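Local coordinates for glycosyl hydrolase, family 38 (Enterococcus faecalis, PDB 5KBP), which probably hydrolyses alpha-mannosidic linkages in carbohydrates, as a metal-binding glycoside hydrolase of family 38, at residues A[17-22]-A[369-374]; A[95-100]-A[355-360]; A[344-349]-A[373-378]; A[359-364]-A[755-760]. All coordinates share one frame; numbering follows the deposited sequence.

Contact 1 of 4, residues A[17-22]-A[369-374]; sequences WDREWY and MTRFEN
R371 and E20 form an end-on, two-pronged salt bridge between helix 362-393 of the alpha-mannosidase middle domain and the loop that follows strand 7-13 of the family 38 N-terminal domain. R371 can be followed outward from its helix. CB, CG and CD serve as a spacer, the chain being extended from CG to NE, so that contact with the loop begins only at NE, which lies 4.1 Å from NH1 of R19. CZ comes next, 3.5 Å from OE1 of E20, with the carboxylate at the edge of the guanidinium. The two terminal nitrogens then divide the work. NH1 donates to OE2 of E20 at 3.1 Å along an almost straight bond of 170°; OE2 lies in the guanidinium plane, yet the donor reaches it from above the carboxylate plane. NH2 donates to OE1 of E20 at 2.8 Å, where it meets the syn lone pair, but this bond is more bent and OE1 is tilted 26° out of the guanidinium plane. The unequal geometry is consistent with the 53° angle between the two planes.

R19 adds a second guanidinium: its NH1 sits over one face of the R371 group, 3.5 Å from NH1 of R371, with no bond between these two donors. The charge of R19 is met by D63, through NE. NH2 of R371 has a further acceptor in OD1 of N350, and OE1 of E20 also takes a hydrogen bond from OG of S355.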
loop_
_atom_site.group_PDB
_atom_site.type_symbol
_atom_site.label_atom_id
_atom_site.label_comp_id
_atom_site.label_asym_id
_atom_site.label_seq_id
_atom_site.Cartn_x
_atom_site.Cartn_y
_atom_site.Cartn_z
ATOM N N TRP A 17 21.432 4.392 4.708
ATOM C CA TRP A 17 20.125 3.932 5.166
ATOM C C TRP A 17 19.270 3.508 3.974
ATOM O O TRP A 17 18.592 4.328 3.352
ATOM C CB TRP A 17 19.425 5.004 5.978
ATOM C CG TRP A 17 18.302 4.440 6.757
ATOM C CD1 TRP A 17 16.986 4.408 6.398
ATOM C CD2 TRP A 17 18.392 3.777 8.022
ATOM N NE1 TRP A 17 16.248 3.782 7.372
ATOM C CE2 TRP A 17 17.089 3.385 8.379
ATOM C CE3 TRP A 17 19.448 3.486 8.891
ATOM C CZ2 TRP A 17 16.813 2.715 9.567
ATOM C CZ3 TRP A 17 19.170 2.822 10.072
ATOM C CH2 TRP A 17 17.864 2.445 10.398
ATOM N N ASP A 18 19.297 2.213 3.673
ATOM C CA ASP A 18 18.344 1.649 2.729
ATOM C C ASP A 18 16.944 1.745 3.319
ATOM O O ASP A 18 16.666 1.166 4.376
ATOM C CB ASP A 18 18.706 0.197 2.414
ATOM C CG ASP A 18 20.113 0.056 1.868
ATOM O OD1 ASP A 18 20.312 0.325 0.667
ATOM O OD2 ASP A 18 21.018 -0.329 2.638
ATOM N N ARG A 19 16.067 2.488 2.639
ATOM C CA ARG A 19 14.755 2.798 3.199
ATOM C C ARG A 19 13.940 1.534 3.445
ATOM O O ARG A 19 13.200 1.443 4.434
ATOM C CB ARG A 19 14.011 3.753 2.266
ATOM C CG ARG A 19 12.811 4.443 2.887
ATOM C CD ARG A 19 12.398 5.644 2.051
ATOM N NE ARG A 19 11.229 6.324 2.600
ATOM C CZ ARG A 19 9.976 6.054 2.249
ATOM N NH1 ARG A 19 9.724 5.113 1.349
ATOM N NH2 ARG A 19 8.974 6.725 2.798
ATOM N N GLU A 20 14.065 0.548 2.562
ATOM C CA GLU A 20 13.393 -0.734 2.728
ATOM C C GLU A 20 14.212 -1.797 2.015
ATOM O O GLU A 20 14.633 -1.594 0.873
ATOM C CB GLU A 20 11.963 -0.687 2.179
ATOM C CG GLU A 20 11.827 0.074 0.871
ATOM C CD GLU A 20 10.381 0.328 0.493
ATOM O OE1 GLU A 20 10.129 0.743 -0.658
ATOM O OE2 GLU A 20 9.496 0.111 1.346
ATOM N N TRP A 21 14.441 -2.923 2.693
ATOM C CA TRP A 21 15.282 -3.977 2.139
ATOM C C TRP A 21 14.870 -5.352 2.656
ATOM O O TRP A 21 13.851 -5.901 2.224
ATOM C CB TRP A 21 16.754 -3.705 2.464
ATOM C CG TRP A 21 17.714 -4.562 1.693
ATOM C CD1 TRP A 21 17.429 -5.351 0.617
ATOM C CD2 TRP A 21 19.116 -4.718 1.943
ATOM N NE1 TRP A 21 18.566 -5.987 0.181
ATOM C CE2 TRP A 21 19.615 -5.614 0.978
ATOM C CE3 TRP A 21 19.997 -4.184 2.888
ATOM C CZ2 TRP A 21 20.957 -5.989 0.933
ATOM C CZ3 TRP A 21 21.327 -4.558 2.841
ATOM C CH2 TRP A 21 21.793 -5.452 1.871
ATOM N N TYR A 22 15.656 -5.919 3.574
ATOM C CA TYR A 22 15.405 -7.270 4.063
ATOM C C TYR A 22 14.332 -7.326 5.141
ATOM O O TYR A 22 13.888 -8.423 5.494
ATOM C CB TYR A 22 16.700 -7.897 4.590
ATOM C CG TYR A 22 17.438 -7.064 5.617
ATOM C CD1 TYR A 22 18.367 -6.109 5.227
ATOM C CD2 TYR A 22 17.220 -7.248 6.977
ATOM C CE1 TYR A 22 19.050 -5.351 6.159
ATOM C CE2 TYR A 22 17.900 -6.491 7.919
ATOM C CZ TYR A 22 18.813 -5.545 7.502
ATOM O OH TYR A 22 19.494 -4.789 8.428
ATOM N N MET A 369 3.743 -1.521 -4.868
ATOM C CA MET A 369 2.584 -1.521 -5.753
ATOM C C MET A 369 1.550 -0.497 -5.309
ATOM O O MET A 369 0.913 0.156 -6.144
ATOM C CB MET A 369 1.965 -2.917 -5.808
ATOM C CG MET A 369 2.756 -3.938 -6.616
ATOM S SD MET A 369 2.591 -3.726 -8.401
ATOM C CE MET A 369 4.086 -2.837 -8.785
ATOM N N THR A 370 1.371 -0.337 -3.995
ATOM C CA THR A 370 0.454 0.682 -3.493
ATOM C C THR A 370 0.930 2.077 -3.873
ATOM O O THR A 370 0.128 2.923 -4.290
ATOM C CB THR A 370 0.307 0.557 -1.975
ATOM O OG1 THR A 370 -0.331 -0.684 -1.651
ATOM C CG2 THR A 370 -0.523 1.709 -1.417
ATOM N N ARG A 371 2.234 2.334 -3.747
ATOM C CA ARG A 371 2.780 3.621 -4.164
ATOM C C ARG A 371 2.597 3.836 -5.661
ATOM O O ARG A 371 2.264 4.942 -6.101
ATOM C CB ARG A 371 4.260 3.714 -3.794
ATOM C CG ARG A 371 4.564 3.508 -2.317
ATOM C CD ARG A 371 5.969 3.994 -1.997
ATOM N NE ARG A 371 6.378 3.677 -0.632
ATOM C CZ ARG A 371 7.181 2.669 -0.309
ATOM N NH1 ARG A 371 7.506 2.456 0.959
ATOM N NH2 ARG A 371 7.662 1.873 -1.254
ATOM N N PHE A 372 2.817 2.788 -6.459
ATOM C CA PHE A 372 2.616 2.892 -7.901
ATOM C C PHE A 372 1.163 3.214 -8.231
ATOM O O PHE A 372 0.883 4.086 -9.061
ATOM C CB PHE A 372 3.048 1.593 -8.583
ATOM C CG PHE A 372 4.517 1.532 -8.898
ATOM C CD1 PHE A 372 5.152 2.601 -9.504
ATOM C CD2 PHE A 372 5.262 0.406 -8.586
ATOM C CE1 PHE A 372 6.501 2.547 -9.794
ATOM C CE2 PHE A 372 6.609 0.346 -8.875
ATOM C CZ PHE A 372 7.230 1.418 -9.480
ATOM N N GLU A 373 0.224 2.515 -7.588
ATOM C CA GLU A 373 -1.193 2.779 -7.822
ATOM C C GLU A 373 -1.552 4.216 -7.464
ATOM O O GLU A 373 -2.266 4.891 -8.215
ATOM C CB GLU A 373 -2.050 1.803 -7.017
ATOM C CG GLU A 373 -1.920 0.344 -7.430
ATOM C CD GLU A 373 -2.922 -0.055 -8.493
ATOM O OE1 GLU A 373 -2.870 -1.214 -8.954
ATOM O OE2 GLU A 373 -3.765 0.789 -8.860
ATOM N N ASN A 374 -1.055 4.703 -6.325
ATOM C CA ASN A 374 -1.411 6.043 -5.868
ATOM C C ASN A 374 -0.812 7.115 -6.770
ATOM O O ASN A 374 -1.499 8.066 -7.160
ATOM C CB ASN A 374 -0.960 6.236 -4.419
ATOM C CG ASN A 374 -1.793 5.432 -3.440
ATOM O OD1 ASN A 374 -2.944 5.094 -3.718
ATOM N ND2 ASN A 374 -1.215 5.124 -2.284
#

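Contact 2 of 4, residues A[95-100]-A[355-360]; sequences DFLISS and SICGCS
The flat group at this seam is the carbonyl end of L97, approached by I356: CG1 of I356 is 3.9 Å from O of L97 and stands well above the carbonyl plane, offset outward past the oxygen. The remaining contacts are apolar. CB of L97 approaches the same CG1 of I356 at 4.1 Å, so this one methylene touches both the backbone and the root of the leucine. CG1 is anti to the backbone N (chi1 -172°), which turns it to this side.

Further along L97, CD1 rests on C357, touching SG at 3.8 Å and its CA at the same distance. This is just before G358, which takes a positive phi of 72° while its N still bonds to O of S355.

Here the loop leading to helix 100-117 of the family 38 N-terminal domain packs against a turn of the middle domain, and both lean on helix 304-332: L97 touches K307, I356 touches N310, and O of I356 accepts a hydrogen bond from NZ of K307. In the same N-terminal loop the ring of F96 meets that of H714, with planes about 20° apart. The sulfur of C357 is 4.9 Å from SG of C359, too far for the disulfide that this pair forms in another structure of the protein.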
loop_
_atom_site.group_PDB
_atom_site.type_symbol
_atom_site.label_atom_id
_atom_site.label_comp_id
_atom_site.label_asym_id
_atom_site.label_seq_id
_atom_site.Cartn_x
_atom_site.Cartn_y
_atom_site.Cartn_z
ATOM N N ASP A 95 20.534 4.115 -10.870
ATOM C CA ASP A 95 20.715 5.030 -11.993
ATOM C C ASP A 95 19.979 4.548 -13.238
ATOM O O ASP A 95 19.188 5.290 -13.830
ATOM C CB ASP A 95 22.205 5.214 -12.283
ATOM C CG ASP A 95 22.840 6.279 -11.408
ATOM O OD1 ASP A 95 22.089 7.062 -10.791
ATOM O OD2 ASP A 95 24.086 6.340 -11.345
ATOM N N PHE A 96 20.220 3.302 -13.647
ATOM C CA PHE A 96 19.743 2.834 -14.943
ATOM C C PHE A 96 18.280 2.409 -14.941
ATOM O O PHE A 96 17.658 2.395 -16.009
ATOM C CB PHE A 96 20.608 1.668 -15.428
ATOM C CG PHE A 96 22.029 2.049 -15.728
ATOM C CD1 PHE A 96 22.336 2.794 -16.855
ATOM C CD2 PHE A 96 23.060 1.656 -14.888
ATOM C CE1 PHE A 96 23.642 3.147 -17.137
ATOM C CE2 PHE A 96 24.370 2.005 -15.165
ATOM C CZ PHE A 96 24.660 2.751 -16.292
ATOM N N LEU A 97 17.714 2.067 -13.786
ATOM C CA LEU A 97 16.375 1.494 -13.741
ATOM C C LEU A 97 15.267 2.530 -13.585
ATOM O O LEU A 97 14.093 2.150 -13.533
ATOM C CB LEU A 97 16.278 0.463 -12.614
ATOM C CG LEU A 97 16.998 -0.855 -12.904
ATOM C CD1 LEU A 97 16.794 -1.845 -11.770
ATOM C CD2 LEU A 97 16.506 -1.432 -14.220
ATOM N N ILE A 98 15.597 3.817 -13.509
ATOM C CA ILE A 98 14.586 4.865 -13.498
ATOM C C ILE A 98 14.801 5.759 -14.712
ATOM O O ILE A 98 15.889 5.813 -15.291
ATOM C CB ILE A 98 14.595 5.692 -12.196
ATOM C CG1 ILE A 98 15.836 6.582 -12.121
ATOM C CG2 ILE A 98 14.524 4.776 -10.986
ATOM C CD1 ILE A 98 15.827 7.517 -10.932
ATOM N N SER A 99 13.741 6.466 -15.093
ATOM C CA SER A 99 13.764 7.253 -16.317
ATOM C C SER A 99 14.760 8.404 -16.211
ATOM O O SER A 99 15.238 8.758 -15.128
ATOM C CB SER A 99 12.370 7.798 -16.635
ATOM O OG SER A 99 11.944 8.721 -15.648
ATOM N N SER A 100 15.072 8.988 -17.370
ATOM C CA SER A 100 15.988 10.122 -17.416
ATOM C C SER A 100 15.457 11.289 -16.595
ATOM O O SER A 100 16.196 11.905 -15.816
ATOM C CB SER A 100 16.218 10.546 -18.868
ATOM O OG SER A 100 16.806 9.500 -19.620
ATOM N N SER A 355 14.535 -0.850 -3.705
ATOM C CA SER A 355 13.126 -0.947 -4.071
ATOM C C SER A 355 12.957 -1.306 -5.544
ATOM O O SER A 355 12.393 -2.353 -5.880
ATOM C CB SER A 355 12.410 0.370 -3.756
ATOM O OG SER A 355 12.397 0.628 -2.363
ATOM N N ILE A 356 13.459 -0.450 -6.437
ATOM C CA ILE A 356 13.183 -0.609 -7.862
ATOM C C ILE A 356 13.942 -1.795 -8.448
ATOM O O ILE A 356 13.490 -2.406 -9.423
ATOM C CB ILE A 356 13.496 0.701 -8.611
ATOM C CG1 ILE A 356 13.038 0.616 -10.069
ATOM C CG2 ILE A 356 14.979 1.036 -8.516
ATOM C CD1 ILE A 356 11.546 0.392 -10.228
ATOM N N CYS A 357 15.091 -2.158 -7.869
ATOM C CA CYS A 357 15.816 -3.324 -8.364
ATOM C C CYS A 357 15.079 -4.625 -8.080
ATOM O O CYS A 357 15.425 -5.658 -8.665
ATOM C CB CYS A 357 17.216 -3.390 -7.753
ATOM S SG CYS A 357 18.366 -2.133 -8.359
ATOM N N GLY A 358 14.078 -4.601 -7.206
ATOM C CA GLY A 358 13.357 -5.809 -6.861
ATOM C C GLY A 358 14.140 -6.772 -5.999
ATOM O O GLY A 358 13.900 -7.981 -6.058
ATOM N N CYS A 359 15.076 -6.269 -5.198
ATOM C CA CYS A 359 15.928 -7.098 -4.353
ATOM C C CYS A 359 15.613 -6.900 -2.873
ATOM O O CYS A 359 16.510 -6.794 -2.036
ATOM C CB CYS A 359 17.400 -6.812 -4.632
ATOM S SG CYS A 359 17.877 -5.082 -4.430
ATOM N N SER A 360 14.329 -6.847 -2.539
ATOM C CA SER A 360 13.856 -6.756 -1.165
ATOM C C SER A 360 12.959 -7.959 -0.872
ATOM O O SER A 360 12.786 -8.851 -1.709
ATOM C CB SER A 360 13.127 -5.431 -0.934
ATOM O OG SER A 360 14.008 -4.332 -1.078
#

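Contact 3 of 4, residues A[344-349]-A[373-378]; sequences WKTLLQ and ENANDV. With SO4 (sulfate ion), chain F.
T346 points its methyl at A375, while its hydroxyl is turned back to its own helix. With CG2 anti to the backbone N, the methyl comes within 3.9 Å of CB of A375 and equally close to N of A375. OG1, placed beside the backbone N, bonds to O of Y342 one turn earlier. The same methyl brushes CB of N374 at 4.4 Å. L347 contributes its root: its CB runs past the facing CB of A375 at 4.2 Å, while its branches continue toward V313 and N310 of helix 304-332. The alanine CB therefore sits between two neighbouring residues, T346 and L347. Consistent with the small side chain, the CA atoms of T346 and A375 are 5.8 Å apart.

N376 points elsewhere, and its ND2 makes two weak hydrogen bonds to a sulfate, at 3.2 Å to O1 and 3.4 Å to O3. K312 also binds this ion, which probably came from the crystallisation liquor.

The short helical segments run nearly antiparallel, at 151°, with axes 8.6 Å apart. This antiparallel pair, with helix 304-332 touching L347, is consistent with the three-helix bundle that follows the catalytic domain in family 38 mannosidases.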
loop_
_atom_site.group_PDB
_atom_site.type_symbol
_atom_site.label_atom_id
_atom_site.label_comp_id
_atom_site.label_asym_id
_atom_site.label_seq_id
_atom_site.Cartn_x
_atom_site.Cartn_y
_atom_site.Cartn_z
ATOM N N TRP A 344 5.194 13.035 -7.641
ATOM C CA TRP A 344 6.584 12.689 -7.919
ATOM C C TRP A 344 7.266 12.090 -6.694
ATOM O O TRP A 344 8.000 11.101 -6.811
ATOM C CB TRP A 344 7.344 13.918 -8.414
ATOM C CG TRP A 344 7.248 14.097 -9.892
ATOM C CD1 TRP A 344 6.515 15.030 -10.563
ATOM C CD2 TRP A 344 7.896 13.300 -10.889
ATOM N NE1 TRP A 344 6.675 14.871 -11.918
ATOM C CE2 TRP A 344 7.518 13.815 -12.145
ATOM C CE3 TRP A 344 8.764 12.206 -10.843
ATOM C CZ2 TRP A 344 7.977 13.271 -13.341
ATOM C CZ3 TRP A 344 9.217 11.668 -12.030
ATOM C CH2 TRP A 344 8.824 12.201 -13.262
ATOM N N LYS A 345 7.043 12.678 -5.516
ATOM C CA LYS A 345 7.609 12.113 -4.296
ATOM C C LYS A 345 7.084 10.706 -4.049
ATOM O O LYS A 345 7.837 9.818 -3.635
ATOM C CB LYS A 345 7.303 13.018 -3.103
ATOM C CG LYS A 345 8.093 14.315 -3.093
ATOM C CD LYS A 345 7.690 15.201 -1.926
ATOM C CE LYS A 345 8.478 16.501 -1.929
ATOM N NZ LYS A 345 7.910 17.495 -0.976
ATOM N N THR A 346 5.792 10.482 -4.304
ATOM C CA THR A 346 5.231 9.142 -4.171
ATOM C C THR A 346 5.917 8.166 -5.120
ATOM O O THR A 346 6.202 7.022 -4.746
ATOM C CB THR A 346 3.724 9.176 -4.432
ATOM O OG1 THR A 346 3.092 10.047 -3.486
ATOM C CG2 THR A 346 3.125 7.781 -4.312
ATOM N N LEU A 347 6.201 8.604 -6.349
ATOM C CA LEU A 347 6.876 7.728 -7.302
ATOM C C LEU A 347 8.344 7.542 -6.939
ATOM O O LEU A 347 8.882 6.435 -7.056
ATOM C CB LEU A 347 6.742 8.284 -8.719
ATOM C CG LEU A 347 7.447 7.472 -9.807
ATOM C CD1 LEU A 347 6.882 6.061 -9.877
ATOM C CD2 LEU A 347 7.348 8.166 -11.157
ATOM N N LEU A 348 9.009 8.614 -6.498
ATOM C CA LEU A 348 10.408 8.516 -6.097
ATOM C C LEU A 348 10.607 7.606 -4.893
ATOM O O LEU A 348 11.712 7.088 -4.701
ATOM C CB LEU A 348 10.972 9.907 -5.799
ATOM C CG LEU A 348 11.234 10.795 -7.017
ATOM C CD1 LEU A 348 11.638 12.191 -6.585
ATOM C CD2 LEU A 348 12.306 10.184 -7.901
ATOM N N GLN A 349 9.569 7.401 -4.078
ATOM C CA GLN A 349 9.683 6.487 -2.948
ATOM C C GLN A 349 9.782 5.032 -3.389
ATOM O O GLN A 349 10.146 4.176 -2.577
ATOM C CB GLN A 349 8.498 6.674 -1.998
ATOM C CG GLN A 349 8.540 7.981 -1.220
ATOM C CD GLN A 349 7.236 8.292 -0.511
ATOM O OE1 GLN A 349 6.442 7.397 -0.221
ATOM N NE2 GLN A 349 7.006 9.571 -0.236
ATOM N N GLU A 373 0.224 2.515 -7.588
ATOM C CA GLU A 373 -1.193 2.779 -7.822
ATOM C C GLU A 373 -1.552 4.216 -7.464
ATOM O O GLU A 373 -2.266 4.891 -8.215
ATOM C CB GLU A 373 -2.050 1.803 -7.017
ATOM C CG GLU A 373 -1.920 0.344 -7.430
ATOM C CD GLU A 373 -2.922 -0.055 -8.493
ATOM O OE1 GLU A 373 -2.870 -1.214 -8.954
ATOM O OE2 GLU A 373 -3.765 0.789 -8.860
ATOM N N ASN A 374 -1.055 4.703 -6.325
ATOM C CA ASN A 374 -1.411 6.043 -5.868
ATOM C C ASN A 374 -0.812 7.115 -6.770
ATOM O O ASN A 374 -1.499 8.066 -7.160
ATOM C CB ASN A 374 -0.960 6.236 -4.419
ATOM C CG ASN A 374 -1.793 5.432 -3.440
ATOM O OD1 ASN A 374 -2.944 5.094 -3.718
ATOM N ND2 ASN A 374 -1.215 5.124 -2.284
ATOM N N ALA A 375 0.472 6.982 -7.108
ATOM C CA ALA A 375 1.097 7.940 -8.013
ATOM C C ALA A 375 0.429 7.917 -9.382
ATOM O O ALA A 375 0.214 8.971 -9.993
ATOM C CB ALA A 375 2.591 7.647 -8.141
ATOM N N ASN A 376 0.080 6.725 -9.870
ATOM C CA ASN A 376 -0.545 6.614 -11.185
ATOM C C ASN A 376 -1.922 7.267 -11.201
ATOM O O ASN A 376 -2.298 7.917 -12.183
ATOM C CB ASN A 376 -0.638 5.143 -11.598
ATOM C CG ASN A 376 -1.136 4.964 -13.019
ATOM O OD1 ASN A 376 -0.527 5.457 -13.968
ATOM N ND2 ASN A 376 -2.239 4.241 -13.174
ATOM N N ASP A 377 -2.687 7.113 -10.116
ATOM C CA ASP A 377 -4.022 7.699 -10.069
ATOM C C ASP A 377 -3.970 9.219 -9.977
ATOM O O ASP A 377 -4.873 9.897 -10.481
ATOM C CB ASP A 377 -4.810 7.122 -8.894
ATOM C CG ASP A 377 -5.102 5.644 -9.062
ATOM O OD1 ASP A 377 -5.131 5.171 -10.217
ATOM O OD2 ASP A 377 -5.304 4.956 -8.040
ATOM N N VAL A 378 -2.936 9.769 -9.338
ATOM C CA VAL A 378 -2.776 11.220 -9.316
ATOM C C VAL A 378 -2.422 11.733 -10.705
ATOM O O VAL A 378 -2.935 12.768 -11.150
ATOM C CB VAL A 378 -1.723 11.632 -8.271
ATOM C CG1 VAL A 378 -1.467 13.127 -8.341
ATOM C CG2 VAL A 378 -2.180 11.243 -6.877
HETATM S S SO4 F . -3.776 2.261 -16.076
HETATM O O1 SO4 F . -4.497 2.842 -14.948
HETATM O O2 SO4 F . -4.652 2.214 -17.242
HETATM O O3 SO4 F . -2.610 3.084 -16.382
HETATM O O4 SO4 F . -3.343 0.909 -15.736
#

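Contact 4 of 4, residues A[359-364]-A[755-760]; sequences CSVDEV and GELGDW
OG of S360, a residue whose backbone packs against L757, is hydrogen-bonded to O of D354 and weakly to O of E20. L757 meets the backbone on both sides of this serine's N-terminal peptide bond. Its CD1, CG and CD2 lie against O of C359, at 3.4 Å, 3.5 Å and 4.0 Å respectively. These are van der Waals contacts, in which the fork of the leucine sits against the carbonyl oxygen. The contact continues along the chain. CD1 of L757 is also 3.5 Å from C of S360, which lies almost directly beneath it, so the methyl rests on a face of the peptide group joining S360 to V361. The same methyl meets CG1 of V361 at 4.1 Å. With CG anti to the backbone N (chi1 -176°), the branch of L757 extends toward the 359-361 backbone.

V361 is the N-cap residue of helix 362-393, so L757 packs on the entry to the long helix of the middle domain. The leucine itself comes from a loop between strands 745-753 and 772-783 of the C-terminal beta region, distant in sequence. The backbone of V361 pairs with that of W21 in the N-terminal domain. Beyond L757 the loop brings W760 edge-to-face with Y22 and W21, and W760 makes a cation-pi contact with R482 of the second subunit.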
loop_
_atom_site.group_PDB
_atom_site.type_symbol
_atom_site.label_atom_id
_atom_site.label_comp_id
_atom_site.label_asym_id
_atom_site.label_seq_id
_atom_site.Cartn_x
_atom_site.Cartn_y
_atom_site.Cartn_z
ATOM N N CYS A 359 15.076 -6.269 -5.198
ATOM C CA CYS A 359 15.928 -7.098 -4.353
ATOM C C CYS A 359 15.613 -6.900 -2.873
ATOM O O CYS A 359 16.510 -6.794 -2.036
ATOM C CB CYS A 359 17.400 -6.812 -4.632
ATOM S SG CYS A 359 17.877 -5.082 -4.430
ATOM N N SER A 360 14.329 -6.847 -2.539
ATOM C CA SER A 360 13.856 -6.756 -1.165
ATOM C C SER A 360 12.959 -7.959 -0.872
ATOM O O SER A 360 12.786 -8.851 -1.709
ATOM C CB SER A 360 13.127 -5.431 -0.934
ATOM O OG SER A 360 14.008 -4.332 -1.078
ATOM N N VAL A 361 12.380 -7.979 0.326
ATOM C CA VAL A 361 11.475 -9.057 0.712
ATOM C C VAL A 361 10.078 -8.746 0.190
ATOM O O VAL A 361 9.803 -7.620 -0.241
ATOM C CB VAL A 361 11.477 -9.273 2.235
ATOM C CG1 VAL A 361 12.794 -9.895 2.676
ATOM C CG2 VAL A 361 11.248 -7.957 2.955
ATOM N N ASP A 362 9.188 -9.744 0.231
ATOM C CA ASP A 362 7.889 -9.622 -0.431
ATOM C C ASP A 362 7.077 -8.454 0.113
ATOM O O ASP A 362 6.385 -7.766 -0.646
ATOM C CB ASP A 362 7.098 -10.921 -0.284
ATOM C CG ASP A 362 7.743 -12.082 -1.008
ATOM O OD1 ASP A 362 8.718 -11.855 -1.755
ATOM O OD2 ASP A 362 7.264 -13.220 -0.839
ATOM N N GLU A 363 7.139 -8.220 1.427
ATOM C CA GLU A 363 6.333 -7.157 2.021
ATOM C C GLU A 363 6.711 -5.792 1.465
ATOM O O GLU A 363 5.844 -4.922 1.314
ATOM C CB GLU A 363 6.482 -7.164 3.543
ATOM C CG GLU A 363 5.991 -8.432 4.226
ATOM C CD GLU A 363 6.996 -9.565 4.157
ATOM O OE1 GLU A 363 6.577 -10.723 3.952
ATOM O OE2 GLU A 363 8.207 -9.295 4.303
ATOM N N VAL A 364 7.991 -5.590 1.152
ATOM C CA VAL A 364 8.439 -4.306 0.620
ATOM C C VAL A 364 7.809 -4.045 -0.741
ATOM O O VAL A 364 7.301 -2.950 -1.013
ATOM C CB VAL A 364 9.976 -4.265 0.545
ATOM C CG1 VAL A 364 10.433 -3.083 -0.294
ATOM C CG2 VAL A 364 10.582 -4.204 1.940
ATOM N N GLY A 755 13.569 -17.362 -5.999
ATOM C CA GLY A 755 12.882 -17.628 -4.749
ATOM C C GLY A 755 13.492 -17.010 -3.506
ATOM O O GLY A 755 12.918 -17.115 -2.418
ATOM N N GLU A 756 14.650 -16.365 -3.641
ATOM C CA GLU A 756 15.337 -15.788 -2.495
ATOM C C GLU A 756 15.860 -14.403 -2.841
ATOM O O GLU A 756 16.102 -14.083 -4.008
ATOM C CB GLU A 756 16.504 -16.667 -2.025
ATOM C CG GLU A 756 17.604 -16.835 -3.060
ATOM C CD GLU A 756 18.894 -17.352 -2.459
ATOM O OE1 GLU A 756 18.998 -17.390 -1.215
ATOM O OE2 GLU A 756 19.806 -17.717 -3.231
ATOM N N LEU A 757 16.034 -13.581 -1.801
ATOM C CA LEU A 757 16.631 -12.262 -1.984
ATOM C C LEU A 757 18.106 -12.381 -2.342
ATOM O O LEU A 757 18.554 -11.841 -3.360
ATOM C CB LEU A 757 16.440 -11.426 -0.714
ATOM C CG LEU A 757 16.906 -9.963 -0.665
ATOM C CD1 LEU A 757 16.061 -9.187 0.327
ATOM C CD2 LEU A 757 18.383 -9.827 -0.299
ATOM N N GLY A 758 18.876 -13.084 -1.514
ATOM C CA GLY A 758 20.295 -13.267 -1.746
ATOM C C GLY A 758 21.170 -12.431 -0.834
ATOM O O GLY A 758 20.832 -12.206 0.332
ATOM N N ASP A 759 22.310 -11.982 -1.359
ATOM C CA ASP A 759 23.219 -11.046 -0.687
ATOM C C ASP A 759 23.734 -11.683 0.599
ATOM O O ASP A 759 24.291 -12.792 0.533
ATOM C CB ASP A 759 22.507 -9.699 -0.526
ATOM C CG ASP A 759 23.473 -8.558 -0.270
ATOM O OD1 ASP A 759 24.006 -7.998 -1.252
ATOM O OD2 ASP A 759 23.702 -8.217 0.910
ATOM N N TRP A 760 23.573 -11.055 1.764
ATOM C CA TRP A 760 24.291 -11.441 2.973
ATOM C C TRP A 760 23.592 -12.515 3.797
ATOM O O TRP A 760 24.079 -12.849 4.882
ATOM C CB TRP A 760 24.536 -10.207 3.852
ATOM C CG TRP A 760 23.279 -9.526 4.324
ATOM C CD1 TRP A 760 22.563 -8.578 3.654
ATOM C CD2 TRP A 760 22.600 -9.735 5.569
ATOM N NE1 TRP A 760 21.479 -8.188 4.402
ATOM C CE2 TRP A 760 21.479 -8.883 5.582
ATOM C CE3 TRP A 760 22.831 -10.562 6.673
ATOM C CZ2 TRP A 760 20.591 -8.833 6.655
ATOM C CZ3 TRP A 760 21.946 -10.513 7.737
ATOM C CH2 TRP A 760 20.841 -9.655 7.719
#

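In the fold
Contacts 1, 3 and 4 all use helix 362-393: contact 4 at its start, contacts 1 and 3 further along, where they share E373 and N374. Contact 2 uses helix 353-356 just before it and overlaps contact 4 at C359 and S360. Centres of contacts 1 and 2, and of 1 and 3, are about 11 Å apart; those of contacts 3 and 4 are about 23 Å apart. Along the chain, contact 2 is nested within the loop closed by contact 1, whereas contact 4 crosses contact 1. The middle domain thus meets N-terminal loops in contacts 1 and 2, itself in contact 3 and a C-terminal loop in contact 4, joining three sequence-distant regions around helix 362-393 and the short segment just before it.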